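Local atomic coordinates of succinoglycan biosynthesis protein (Bacillus cereus ATCC 14579, PDB entry 3B55), a protein that binds a calcium ion and is related to the erythromycin esterases, though its own substrate and reaction are not established. Residues 155-158 with 164-167; 292-295 with 300-303; 347-350 with 356-359; 409-412 with 416-419. The protein carries 1 engineered substitution. One frame throughout, in Å; residues are numbered along the deposited sequence.

Overall arrangement
The four contacts follow one another along the chain without overlap. Contacts 1 and 2 lie at the large mixed sheet, their centres 16 Å apart. Each is between the last turns of a helix and the chain entering or beginning a parallel strand: 167-172 at the sheet's edge for contact 1, 301-306 in its interior for contact 2. They thus join helices to the main sheet. Contact 3 joins the two strands of a hairpin; contact 4 spans the loop between the strands of another two-stranded antiparallel sheet. Their centres are 12 Å apart, and they touch where Val350 packs on Glu411. Contact 3 comes near the calcium site, with the Phe357 side chain about 10 Å from the ion.

Contact 1: residues 155-158 with 164-167; sequences QYNA and SKVR
The Tyr156 ring has Ser164 O at its edge, near the ring plane, 3.3 Å from Tyr156 CE1. Val166 CG2 comes in obliquely, 4.1 Å from Tyr156 CD1, and the two side chains cross at about a right angle. Outside the two segments, the Tyr156 ring stacks with that of His162 and meets Trp152 at about 50°. The second flat group is the Asn157 amide, which lies against the backbone of Val166. Its two polar ends each approach to 2.9 Å, one at Val166 N and the other at Val166 O. Which end is nitrogen is doubtful, as the amide is probably turned over in the model. The contact sits in a beta-alpha-beta crossover. Helix 144-158 is the last helix before strand 167-172, which runs parallel to its sheet neighbour 109-112. The short loop after the helix folds back on its final turn. Lys165 NZ donates to Asn157 O at 2.9 Å. The lysine chain runs extended until chi4 (-77°), where it bends to bring NZ over the carbonyl, 37° above its plane. The ammonium group lies near the C-terminal end of the helix, where the helix dipole would probably favour a positive charge. Val166 also touches Val102 of helix 88-104.

Contact 2: residues 292-295 with 300-303; sequences KWTE and KTIV
Thr301 packs against Thr294 and Glu295 where helix 278-298 leads by a tight turn into strand 301-306. This is a helix-to-strand junction of the alpha/beta core. The strand is an inner one of the mixed sheet, parallel to its neighbours 77-82 and 109-112. Lys300 opens the segment. Its CB points away from the helix, and it is hydrogen-bonded through its backbone to Thr108. Thr301 then turns its side chain to the helix. Its OG1 lies 3.4 Å from Thr294 CG2 and 3.5 Å from Glu295 CA. These are van der Waals approaches. The hydroxyl itself is hydrogen-bonded to Gly299 O in the turn, and the hydroxyl of Thr294 to Asn290 O one helical turn back. Both buried hydroxyls thus have polar partners outside the pair, and Thr301 OG1 meets the Thr294 methyl only by packing. Ile302 continues the sheet, hydrogen-bonded through its backbone to Asn109 and Val111. The Val303 side chain touches Ile77 and Met171. Along the helix, Glu295 carries its carboxylate off to Tyr332 OH. In Thr294 the methyl is anti to the backbone N, which directs it at the strand. Thr294 CG2 there meets Thr301 CG2 at 4.0 Å.

Contact 3: residues 347-350 with 356-359; sequences QYNV and EFGP
Backbone hydrogen bonds join Val350 and Gly358 as an antiparallel hydrogen-bonded pair. Val350 N donates to Gly358 O at 2.8 Å, and Gly358 N donates to Val350 O at 3.0 Å. The second bond is straight at hydrogen (169°), but its donor sits well above the plane of the Val350 carbonyl, 48° out of it. A weaker polar contact adds to the pair: Asn349 CA points its hydrogen at Gly358 O, 3.0 Å away. That carbonyl oxygen thus meets one N-H and one C-H of the facing strand.

The aromatic contact is a CH-pi interaction. Asn349 CB lies over one face of the Phe357 ring, 3.9 Å from its centroid, and its closest ring atom is Phe357 CZ. The phenyl group leaves anti to its own backbone N (chi1 -168°), which swings it across to Asn349. Val140 and Val441 also touch this ring.

A third group concerns the Asn349 amide. Its OD1 is 3.0 Å from Pro359 N, which has no hydrogen to give, and it also touches Pro359 CD at 3.5 Å. This is packing, not bonding. The ND2 on the other arm is held by Ser439 OG.

Beyond the pair, Asn349 is hydrogen-bonded through its backbone to Gly86, next to the calcium ligand His85. The two strands, 346-351 and 357-362, form a beta hairpin. It lies near the calcium site, with the Phe357 side chain about 6 Å from that of His85.

Contact 4: residues 409-412 with 416-419; sequences TTEG and PKTV
Glu411 and Lys417 reach for each other across a loop, and their side chains cross obliquely. Only the ends meet. Lys417 NZ sits between the two carboxylate oxygens, 2.8 Å from Glu411 OE2 and 2.9 Å from Glu411 OE1. It is displaced to one side of the carboxylate plane. The pair is a salt bridge, and the hydrogen bond to OE1 within it is weak. Both chains are bent. Lys417 first runs extended, then turns at chi3 (-69°) and again at chi4, so that the ammonium group curls toward the glutamate. Glu411 bends at chi2 (-106°), which brings its carboxylate round to meet it. The backbones stay apart, with 7.6 Å between Glu411 CA and Lys417 CA. The loop joins strands 402-405 and 418-421, which form a two-stranded antiparallel sheet. Lys417 is hydrogen-bonded through its backbone to Ala406. The other side of the loop is tied to the hairpin strand 346-351: Glu411 is hydrogen-bonded through its backbone to Lys351, and its side chain packs on Tyr348. The contact lies at the surface, with Lys417 exposed. Opposite charges at this spacing should attract, but solvent probably screens them, so the bridge likely links the two sides of the loop only modestly.

Contact 1: residues 155-158 with 164-167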
ATOM      1  N   GLN A 155       0.750   0.153  21.019  1.00 13.21           N
ATOM      2  CA  GLN A 155      -0.052   0.371  22.220  1.00 14.66           C
ATOM      3  C   GLN A 155      -1.334  -0.451  22.188  1.00 12.93           C
ATOM      4  O   GLN A 155      -1.700  -1.099  23.172  1.00 13.70           O
ATOM      5  CB  GLN A 155      -0.396   1.859  22.364  1.00 13.24           C
ATOM      6  CG  GLN A 155       0.790   2.731  22.725  1.00 19.55           C
ATOM      7  CD  GLN A 155       0.407   4.192  22.895  1.00 27.55           C
ATOM      8  OE1 GLN A 155       0.876   5.062  22.156  1.00 32.58           O
ATOM      9  NE2 GLN A 155      -0.451   4.466  23.869  1.00 30.88           N
ATOM     10  N   TYR A 156      -2.020  -0.418  21.053  1.00 10.99           N
ATOM     11  CA  TYR A 156      -3.250  -1.170  20.893  1.00 11.91           C
ATOM     12  C   TYR A 156      -3.011  -2.658  21.153  1.00 13.97           C
ATOM     13  O   TYR A 156      -3.829  -3.319  21.792  1.00 17.33           O
ATOM     14  CB  TYR A 156      -3.801  -0.964  19.477  1.00 11.23           C
ATOM     15  CG  TYR A 156      -5.081  -1.712  19.199  1.00 13.64           C
ATOM     16  CD1 TYR A 156      -5.067  -3.068  18.864  1.00 13.80           C
ATOM     17  CD2 TYR A 156      -6.316  -1.073  19.309  1.00 12.98           C
ATOM     18  CE1 TYR A 156      -6.255  -3.767  18.646  1.00 14.30           C
ATOM     19  CE2 TYR A 156      -7.509  -1.764  19.095  1.00 16.27           C
ATOM     20  CZ  TYR A 156      -7.471  -3.105  18.766  1.00 14.60           C
ATOM     21  OH  TYR A 156      -8.652  -3.780  18.552  1.00 23.44           O
ATOM     22  N   ASN A 157      -1.883  -3.174  20.667  1.00 11.74           N
ATOM     23  CA  ASN A 157      -1.546  -4.588  20.834  1.00 13.65           C
ATOM     24  C   ASN A 157      -1.163  -5.014  22.263  1.00 16.73           C
ATOM     25  O   ASN A 157      -1.264  -6.191  22.610  1.00 15.85           O
ATOM     26  CB  ASN A 157      -0.411  -4.972  19.875  1.00 12.33           C
ATOM     27  CG  ASN A 157      -0.877  -5.108  18.441  1.00 13.24           C
ATOM     28  OD1 ASN A 157      -0.077  -5.327  17.527  1.00 14.19           O
ATOM     29  ND2 ASN A 157      -2.176  -4.969  18.232  1.00 10.21           N
ATOM     30  N   ALA A 158      -0.729  -4.067  23.090  1.00 16.00           N
ATOM     31  CA  ALA A 158      -0.335  -4.392  24.458  1.00 17.22           C
ATOM     32  C   ALA A 158      -1.464  -4.165  25.459  1.00 19.51           C
ATOM     33  O   ALA A 158      -1.311  -4.452  26.647  1.00 22.60           O
ATOM     34  CB  ALA A 158       0.893  -3.571  24.862  1.00 16.77           C
ATOM     35  N   SER A 164      -7.841  -8.875  20.206  1.00 20.01           N
ATOM     36  CA  SER A 164      -7.189  -9.144  18.932  1.00 20.67           C
ATOM     37  C   SER A 164      -6.030  -8.189  18.675  1.00 20.80           C
ATOM     38  O   SER A 164      -6.060  -7.035  19.100  1.00 20.90           O
ATOM     39  CB  SER A 164      -8.207  -9.043  17.796  1.00 18.21           C
ATOM     40  OG  SER A 164      -7.624  -9.442  16.572  1.00 31.28           O
ATOM     41  N   LYS A 165      -5.012  -8.682  17.976  1.00 20.91           N
ATOM     42  CA  LYS A 165      -3.833  -7.886  17.657  1.00 17.99           C
ATOM     43  C   LYS A 165      -3.770  -7.521  16.177  1.00 16.30           C
ATOM     44  O   LYS A 165      -4.272  -8.249  15.325  1.00 19.06           O
ATOM     45  CB  LYS A 165      -2.557  -8.649  18.011  1.00 18.26           C
ATOM     46  CG  LYS A 165      -2.310  -8.900  19.495  1.00 21.41           C
ATOM     47  CD  LYS A 165      -0.967  -9.609  19.655  1.00 22.86           C
ATOM     48  CE  LYS A 165      -0.608  -9.924  21.096  1.00 28.63           C
ATOM     49  NZ  LYS A 165      -0.120  -8.738  21.844  1.00 35.82           N
ATOM     50  N   VAL A 166      -3.135  -6.390  15.891  1.00 10.38           N
ATOM     51  CA  VAL A 166      -2.971  -5.910  14.527  1.00  7.99           C
ATOM     52  C   VAL A 166      -1.575  -6.290  14.045  1.00  9.72           C
ATOM     53  O   VAL A 166      -0.587  -5.973  14.707  1.00  7.18           O
ATOM     54  CB  VAL A 166      -3.112  -4.382  14.457  1.00 10.14           C
ATOM     55  CG1 VAL A 166      -2.834  -3.890  13.035  1.00  7.36           C
ATOM     56  CG2 VAL A 166      -4.509  -3.977  14.923  1.00  9.40           C
ATOM     57  N   ARG A 167      -1.501  -6.976  12.902  1.00 10.57           N
ATOM     58  CA  ARG A 167      -0.223  -7.398  12.326  1.00  9.99           C
ATOM     59  C   ARG A 167       0.190  -6.426  11.227  1.00 11.22           C
ATOM     60  O   ARG A 167      -0.659  -5.870  10.527  1.00 11.54           O
ATOM     61  CB  ARG A 167      -0.337  -8.798  11.717  1.00 14.09           C
ATOM     62  CG  ARG A 167      -0.931  -9.856  12.630  1.00 23.43           C
ATOM     63  CD  ARG A 167      -0.104 -10.073  13.893  1.00 27.84           C
ATOM     64  NE  ARG A 167       1.287 -10.435  13.624  1.00 31.70           N
ATOM     65  CZ  ARG A 167       1.673 -11.455  12.862  1.00 43.23           C
ATOM     66  NH1 ARG A 167       0.774 -12.233  12.271  1.00 43.19           N
ATOM     67  NH2 ARG A 167       2.965 -11.701  12.692  1.00 45.57           N
TER

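Contact 2: residues 292-295 with 300-303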
ATOM      1  N   LYS A 292      -3.170 -10.255  -0.978  1.00  8.97           N
ATOM      2  CA  LYS A 292      -4.164 -11.328  -1.028  1.00 10.72           C
ATOM      3  C   LYS A 292      -3.790 -12.420  -0.032  1.00 11.56           C
ATOM      4  O   LYS A 292      -4.643 -12.926   0.699  1.00 14.18           O
ATOM      5  CB  LYS A 292      -4.257 -11.928  -2.434  1.00 13.46           C
ATOM      6  CG  LYS A 292      -5.268 -13.057  -2.512  1.00 18.85           C
ATOM      7  CD  LYS A 292      -5.663 -13.404  -3.937  1.00 18.59           C
ATOM      8  CE  LYS A 292      -4.795 -14.503  -4.510  1.00 33.30           C
ATOM      9  NZ  LYS A 292      -5.463 -15.120  -5.695  1.00 44.71           N
ATOM     10  N   TRP A 293      -2.512 -12.780  -0.004  1.00  8.99           N
ATOM     11  CA  TRP A 293      -2.038 -13.801   0.927  1.00  8.87           C
ATOM     12  C   TRP A 293      -2.408 -13.427   2.384  1.00  8.42           C
ATOM     13  O   TRP A 293      -2.839 -14.277   3.165  1.00 10.40           O
ATOM     14  CB  TRP A 293      -0.519 -13.949   0.802  1.00  8.76           C
ATOM     15  CG  TRP A 293       0.044 -14.956   1.740  1.00 10.58           C
ATOM     16  CD1 TRP A 293       0.216 -16.289   1.507  1.00 14.89           C
ATOM     17  CD2 TRP A 293       0.413 -14.736   3.105  1.00  8.50           C
ATOM     18  NE1 TRP A 293       0.663 -16.915   2.646  1.00 15.32           N
ATOM     19  CE2 TRP A 293       0.790 -15.985   3.643  1.00  9.61           C
ATOM     20  CE3 TRP A 293       0.456 -13.603   3.928  1.00  8.29           C
ATOM     21  CZ2 TRP A 293       1.207 -16.136   4.973  1.00 10.42           C
ATOM     22  CZ3 TRP A 293       0.871 -13.751   5.255  1.00 13.13           C
ATOM     23  CH2 TRP A 293       1.239 -15.011   5.762  1.00 10.13           C
ATOM     24  N   THR A 294      -2.243 -12.155   2.735  1.00  8.71           N
ATOM     25  CA  THR A 294      -2.545 -11.675   4.083  1.00  6.29           C
ATOM     26  C   THR A 294      -4.014 -11.882   4.454  1.00  7.98           C
ATOM     27  O   THR A 294      -4.326 -12.452   5.489  1.00  9.92           O
ATOM     28  CB  THR A 294      -2.209 -10.177   4.219  1.00  6.76           C
ATOM     29  OG1 THR A 294      -0.830  -9.971   3.896  1.00  4.98           O
ATOM     30  CG2 THR A 294      -2.463  -9.700   5.650  1.00  6.97           C
ATOM     31  N   GLU A 295      -4.910 -11.391   3.606  1.00 11.60           N
ATOM     32  CA  GLU A 295      -6.342 -11.526   3.830  1.00  9.34           C
ATOM     33  C   GLU A 295      -6.733 -13.009   3.902  1.00 11.13           C
ATOM     34  O   GLU A 295      -7.481 -13.427   4.789  1.00 13.06           O
ATOM     35  CB  GLU A 295      -7.095 -10.823   2.686  1.00 11.51           C
ATOM     36  CG  GLU A 295      -8.620 -10.727   2.824  1.00  6.66           C
ATOM     37  CD  GLU A 295      -9.322 -12.063   2.634  1.00 14.77           C
ATOM     38  OE1 GLU A 295      -8.970 -12.784   1.676  1.00 17.61           O
ATOM     39  OE2 GLU A 295     -10.229 -12.391   3.434  1.00 29.79           O
ATOM     40  N   LYS A 300      -9.303 -10.102   7.919  1.00 11.49           N
ATOM     41  CA  LYS A 300      -9.685  -8.784   7.436  1.00 13.38           C
ATOM     42  C   LYS A 300      -8.447  -7.897   7.385  1.00 12.31           C
ATOM     43  O   LYS A 300      -7.784  -7.668   8.400  1.00 13.26           O
ATOM     44  CB  LYS A 300     -10.771  -8.200   8.339  1.00 12.50           C
ATOM     45  CG  LYS A 300     -11.971  -9.137   8.469  1.00 16.96           C
ATOM     46  CD  LYS A 300     -13.280  -8.447   8.149  1.00 20.15           C
ATOM     47  CE  LYS A 300     -13.615  -7.384   9.169  1.00 12.58           C
ATOM     48  NZ  LYS A 300     -14.973  -6.813   8.932  1.00  6.89           N
ATOM     49  N   THR A 301      -8.150  -7.398   6.191  1.00 11.31           N
ATOM     50  CA  THR A 301      -6.955  -6.600   5.963  1.00 10.92           C
ATOM     51  C   THR A 301      -7.173  -5.197   5.406  1.00 10.85           C
ATOM     52  O   THR A 301      -8.161  -4.930   4.708  1.00 11.22           O
ATOM     53  CB  THR A 301      -6.019  -7.369   4.998  1.00 11.91           C
ATOM     54  OG1 THR A 301      -5.665  -8.623   5.593  1.00 13.51           O
ATOM     55  CG2 THR A 301      -4.743  -6.579   4.705  1.00 11.64           C
ATOM     56  N   ILE A 302      -6.228  -4.313   5.725  1.00 10.11           N
ATOM     57  CA  ILE A 302      -6.235  -2.924   5.266  1.00 12.62           C
ATOM     58  C   ILE A 302      -5.002  -2.694   4.394  1.00 10.10           C
ATOM     59  O   ILE A 302      -3.881  -2.783   4.877  1.00 12.41           O
ATOM     60  CB  ILE A 302      -6.150  -1.926   6.440  1.00  8.44           C
ATOM     61  CG1 ILE A 302      -7.342  -2.111   7.377  1.00 15.96           C
ATOM     62  CG2 ILE A 302      -6.124  -0.507   5.910  1.00  8.99           C
ATOM     63  CD1 ILE A 302      -7.330  -1.177   8.560  1.00  8.53           C
ATOM     64  N   VAL A 303      -5.205  -2.392   3.118  1.00 10.69           N
ATOM     65  CA  VAL A 303      -4.077  -2.157   2.224  1.00 11.76           C
ATOM     66  C   VAL A 303      -3.798  -0.659   2.159  1.00 11.30           C
ATOM     67  O   VAL A 303      -4.520   0.097   1.520  1.00 13.37           O
ATOM     68  CB  VAL A 303      -4.364  -2.696   0.813  1.00 13.51           C
ATOM     69  CG1 VAL A 303      -3.150  -2.477  -0.082  1.00 12.89           C
ATOM     70  CG2 VAL A 303      -4.710  -4.173   0.896  1.00 10.99           C
TER

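Contact 3: residues 347-350 with 356-359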
ATOM      1  N   GLN A 347       0.882  22.446   0.407  1.00 13.32           N
ATOM      2  CA  GLN A 347       2.220  22.020   0.028  1.00 14.79           C
ATOM      3  C   GLN A 347       2.493  20.610   0.526  1.00 14.91           C
ATOM      4  O   GLN A 347       1.894  20.159   1.503  1.00 15.22           O
ATOM      5  CB  GLN A 347       3.259  22.988   0.592  1.00 17.93           C
ATOM      6  CG  GLN A 347       3.003  24.430   0.191  1.00 25.58           C
ATOM      7  CD  GLN A 347       4.057  25.377   0.712  1.00 35.11           C
ATOM      8  OE1 GLN A 347       5.163  25.454   0.173  1.00 37.92           O
ATOM      9  NE2 GLN A 347       3.725  26.097   1.779  1.00 30.36           N
ATOM     10  N   TYR A 348       3.406  19.920  -0.144  1.00 14.50           N
ATOM     11  CA  TYR A 348       3.738  18.554   0.218  1.00 14.46           C
ATOM     12  C   TYR A 348       5.190  18.251  -0.103  1.00 14.46           C
ATOM     13  O   TYR A 348       5.833  18.990  -0.853  1.00 15.22           O
ATOM     14  CB  TYR A 348       2.847  17.583  -0.556  1.00 10.98           C
ATOM     15  CG  TYR A 348       2.838  17.828  -2.055  1.00 15.09           C
ATOM     16  CD1 TYR A 348       2.019  18.810  -2.618  1.00 16.20           C
ATOM     17  CD2 TYR A 348       3.671  17.100  -2.908  1.00 16.19           C
ATOM     18  CE1 TYR A 348       2.028  19.061  -3.992  1.00  9.44           C
ATOM     19  CE2 TYR A 348       3.685  17.344  -4.281  1.00 15.43           C
ATOM     20  CZ  TYR A 348       2.866  18.325  -4.812  1.00 11.87           C
ATOM     21  OH  TYR A 348       2.898  18.592  -6.153  1.00 13.56           O
ATOM     22  N   ASN A 349       5.704  17.167   0.474  1.00 11.72           N
ATOM     23  CA  ASN A 349       7.075  16.757   0.219  1.00 12.15           C
ATOM     24  C   ASN A 349       7.124  15.990  -1.097  1.00 13.86           C
ATOM     25  O   ASN A 349       6.231  15.189  -1.408  1.00 11.03           O
ATOM     26  CB  ASN A 349       7.607  15.846   1.329  1.00 12.18           C
ATOM     27  CG  ASN A 349       7.941  16.601   2.599  1.00 12.08           C
ATOM     28  OD1 ASN A 349       8.582  17.649   2.562  1.00  9.83           O
ATOM     29  ND2 ASN A 349       7.515  16.063   3.734  1.00 11.38           N
ATOM     30  N   VAL A 350       8.173  16.244  -1.867  1.00 14.96           N
ATOM     31  CA  VAL A 350       8.373  15.578  -3.143  1.00 15.98           C
ATOM     32  C   VAL A 350       9.847  15.739  -3.487  1.00 16.11           C
ATOM     33  O   VAL A 350      10.499  16.652  -2.980  1.00 17.02           O
ATOM     34  CB  VAL A 350       7.514  16.227  -4.252  1.00 15.48           C
ATOM     35  CG1 VAL A 350       7.968  17.671  -4.502  1.00 11.38           C
ATOM     36  CG2 VAL A 350       7.610  15.411  -5.524  1.00 16.04           C
ATOM     37  N   GLU A 356      16.177  15.428  -4.460  1.00 29.44           N
ATOM     38  CA  GLU A 356      16.107  15.480  -2.998  1.00 28.87           C
ATOM     39  C   GLU A 356      14.654  15.597  -2.530  1.00 25.25           C
ATOM     40  O   GLU A 356      13.866  16.363  -3.088  1.00 25.84           O
ATOM     41  CB  GLU A 356      16.933  16.660  -2.468  1.00 31.57           C
ATOM     42  CG  GLU A 356      16.878  16.844  -0.947  1.00 41.59           C
ATOM     43  CD  GLU A 356      18.255  16.810  -0.292  1.00 55.88           C
ATOM     44  OE1 GLU A 356      19.188  17.436  -0.843  1.00 55.74           O
ATOM     45  OE2 GLU A 356      18.403  16.171   0.779  1.00 50.71           O
ATOM     46  N   PHE A 357      14.312  14.825  -1.504  1.00 21.81           N
ATOM     47  CA  PHE A 357      12.969  14.802  -0.934  1.00 19.00           C
ATOM     48  C   PHE A 357      12.786  15.976   0.019  1.00 18.62           C
ATOM     49  O   PHE A 357      13.486  16.075   1.029  1.00 21.90           O
ATOM     50  CB  PHE A 357      12.760  13.478  -0.188  1.00 20.26           C
ATOM     51  CG  PHE A 357      11.331  13.204   0.195  1.00 19.23           C
ATOM     52  CD1 PHE A 357      10.342  13.115  -0.777  1.00 18.48           C
ATOM     53  CD2 PHE A 357      10.981  13.010   1.529  1.00 20.24           C
ATOM     54  CE1 PHE A 357       9.021  12.835  -0.429  1.00 21.32           C
ATOM     55  CE2 PHE A 357       9.661  12.729   1.888  1.00 21.44           C
ATOM     56  CZ  PHE A 357       8.684  12.640   0.909  1.00 20.25           C
ATOM     57  N   GLY A 358      11.846  16.865  -0.299  1.00 15.39           N
ATOM     58  CA  GLY A 358      11.602  18.022   0.551  1.00 13.73           C
ATOM     59  C   GLY A 358      10.275  18.715   0.292  1.00  9.60           C
ATOM     60  O   GLY A 358       9.525  18.296  -0.577  1.00 14.50           O
ATOM     61  N   PRO A 359       9.958  19.791   1.026  1.00 10.16           N
ATOM     62  CA  PRO A 359       8.701  20.527   0.849  1.00  9.52           C
ATOM     63  C   PRO A 359       8.700  21.407  -0.397  1.00 14.98           C
ATOM     64  O   PRO A 359       8.489  22.615  -0.306  1.00 16.05           O
ATOM     65  CB  PRO A 359       8.615  21.351   2.121  1.00 11.03           C
ATOM     66  CG  PRO A 359      10.070  21.706   2.349  1.00 12.80           C
ATOM     67  CD  PRO A 359      10.765  20.383   2.111  1.00  9.63           C
TER
HETATM   68  O   HOH W   1       6.129  23.918  -1.432  1.00 24.41           O

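Contact 4: residues 409-412 with 416-419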
ATOM      1  N   THR A 409       6.067  10.650  -6.507  1.00 15.20           N
ATOM      2  CA  THR A 409       7.086  11.099  -5.570  1.00 17.51           C
ATOM      3  C   THR A 409       8.220  11.927  -6.171  1.00 18.60           C
ATOM      4  O   THR A 409       9.011  12.529  -5.442  1.00 18.97           O
ATOM      5  CB  THR A 409       7.665   9.895  -4.810  1.00 18.41           C
ATOM      6  OG1 THR A 409       8.180   8.936  -5.745  1.00 28.10           O
ATOM      7  CG2 THR A 409       6.581   9.236  -3.976  1.00 17.26           C
ATOM      8  N   THR A 410       8.298  11.967  -7.497  1.00 20.49           N
ATOM      9  CA  THR A 410       9.332  12.757  -8.156  1.00 22.65           C
ATOM     10  C   THR A 410       8.718  13.754  -9.125  1.00 22.37           C
ATOM     11  O   THR A 410       7.773  13.433  -9.841  1.00 21.80           O
ATOM     12  CB  THR A 410      10.326  11.880  -8.944  1.00 23.33           C
ATOM     13  OG1 THR A 410      11.066  11.053  -8.037  1.00 29.29           O
ATOM     14  CG2 THR A 410      11.303  12.759  -9.734  1.00 30.53           C
ATOM     15  N   GLU A 411       9.258  14.967  -9.122  1.00 26.24           N
ATOM     16  CA  GLU A 411       8.811  16.039 -10.008  1.00 29.61           C
ATOM     17  C   GLU A 411       9.861  16.100 -11.117  1.00 27.63           C
ATOM     18  O   GLU A 411      11.055  16.242 -10.836  1.00 27.63           O
ATOM     19  CB  GLU A 411       8.772  17.377  -9.253  1.00 31.77           C
ATOM     20  CG  GLU A 411       7.877  17.366  -8.018  1.00 44.13           C
ATOM     21  CD  GLU A 411       6.564  18.116  -8.213  1.00 51.58           C
ATOM     22  OE1 GLU A 411       6.599  19.366  -8.260  1.00 46.03           O
ATOM     23  OE2 GLU A 411       5.501  17.461  -8.309  1.00 45.00           O
ATOM     24  N   GLY A 412       9.431  15.975 -12.369  1.00 24.48           N
ATOM     25  CA  GLY A 412      10.378  16.010 -13.470  1.00 22.04           C
ATOM     26  C   GLY A 412       9.692  16.219 -14.802  1.00 21.43           C
ATOM     27  O   GLY A 412       8.487  16.008 -14.899  1.00 18.29           O
ATOM     28  N   PRO A 416       4.272  13.274 -15.276  1.00 20.41           N
ATOM     29  CA  PRO A 416       3.030  14.049 -15.308  1.00 20.41           C
ATOM     30  C   PRO A 416       2.567  14.438 -13.914  1.00 19.96           C
ATOM     31  O   PRO A 416       2.643  13.623 -12.990  1.00 18.09           O
ATOM     32  CB  PRO A 416       2.053  13.100 -15.994  1.00 20.40           C
ATOM     33  CG  PRO A 416       2.556  11.747 -15.571  1.00 22.71           C
ATOM     34  CD  PRO A 416       4.043  11.895 -15.743  1.00 19.87           C
ATOM     35  N   LYS A 417       2.094  15.674 -13.760  1.00 18.52           N
ATOM     36  CA  LYS A 417       1.620  16.119 -12.458  1.00 18.78           C
ATOM     37  C   LYS A 417       0.146  15.767 -12.275  1.00 19.88           C
ATOM     38  O   LYS A 417      -0.352  15.729 -11.145  1.00 18.17           O
ATOM     39  CB  LYS A 417       1.831  17.622 -12.256  1.00 19.49           C
ATOM     40  CG  LYS A 417       1.774  18.003 -10.767  1.00 26.26           C
ATOM     41  CD  LYS A 417       1.888  19.498 -10.506  1.00 35.06           C
ATOM     42  CE  LYS A 417       3.269  20.037 -10.828  1.00 41.16           C
ATOM     43  NZ  LYS A 417       4.322  19.319 -10.066  1.00 46.73           N
ATOM     44  N   THR A 418      -0.546  15.504 -13.382  1.00 15.96           N
ATOM     45  CA  THR A 418      -1.951  15.108 -13.331  1.00 16.97           C
ATOM     46  C   THR A 418      -2.148  13.955 -14.310  1.00 18.80           C
ATOM     47  O   THR A 418      -1.337  13.748 -15.218  1.00 18.00           O
ATOM     48  CB  THR A 418      -2.919  16.257 -13.732  1.00 22.65           C
ATOM     49  OG1 THR A 418      -2.880  16.453 -15.153  1.00 21.02           O
ATOM     50  CG2 THR A 418      -2.534  17.552 -13.027  1.00 21.55           C
ATOM     51  N   VAL A 419      -3.223  13.202 -14.115  1.00 15.31           N
ATOM     52  CA  VAL A 419      -3.549  12.080 -14.986  1.00 13.64           C
ATOM     53  C   VAL A 419      -5.068  12.027 -15.110  1.00 14.19           C
ATOM     54  O   VAL A 419      -5.773  12.554 -14.255  1.00  9.71           O
ATOM     55  CB  VAL A 419      -3.053  10.725 -14.400  1.00 16.49           C
ATOM     56  CG1 VAL A 419      -1.537  10.718 -14.309  1.00 15.26           C
ATOM     57  CG2 VAL A 419      -3.672  10.486 -13.029  1.00 13.62           C
TER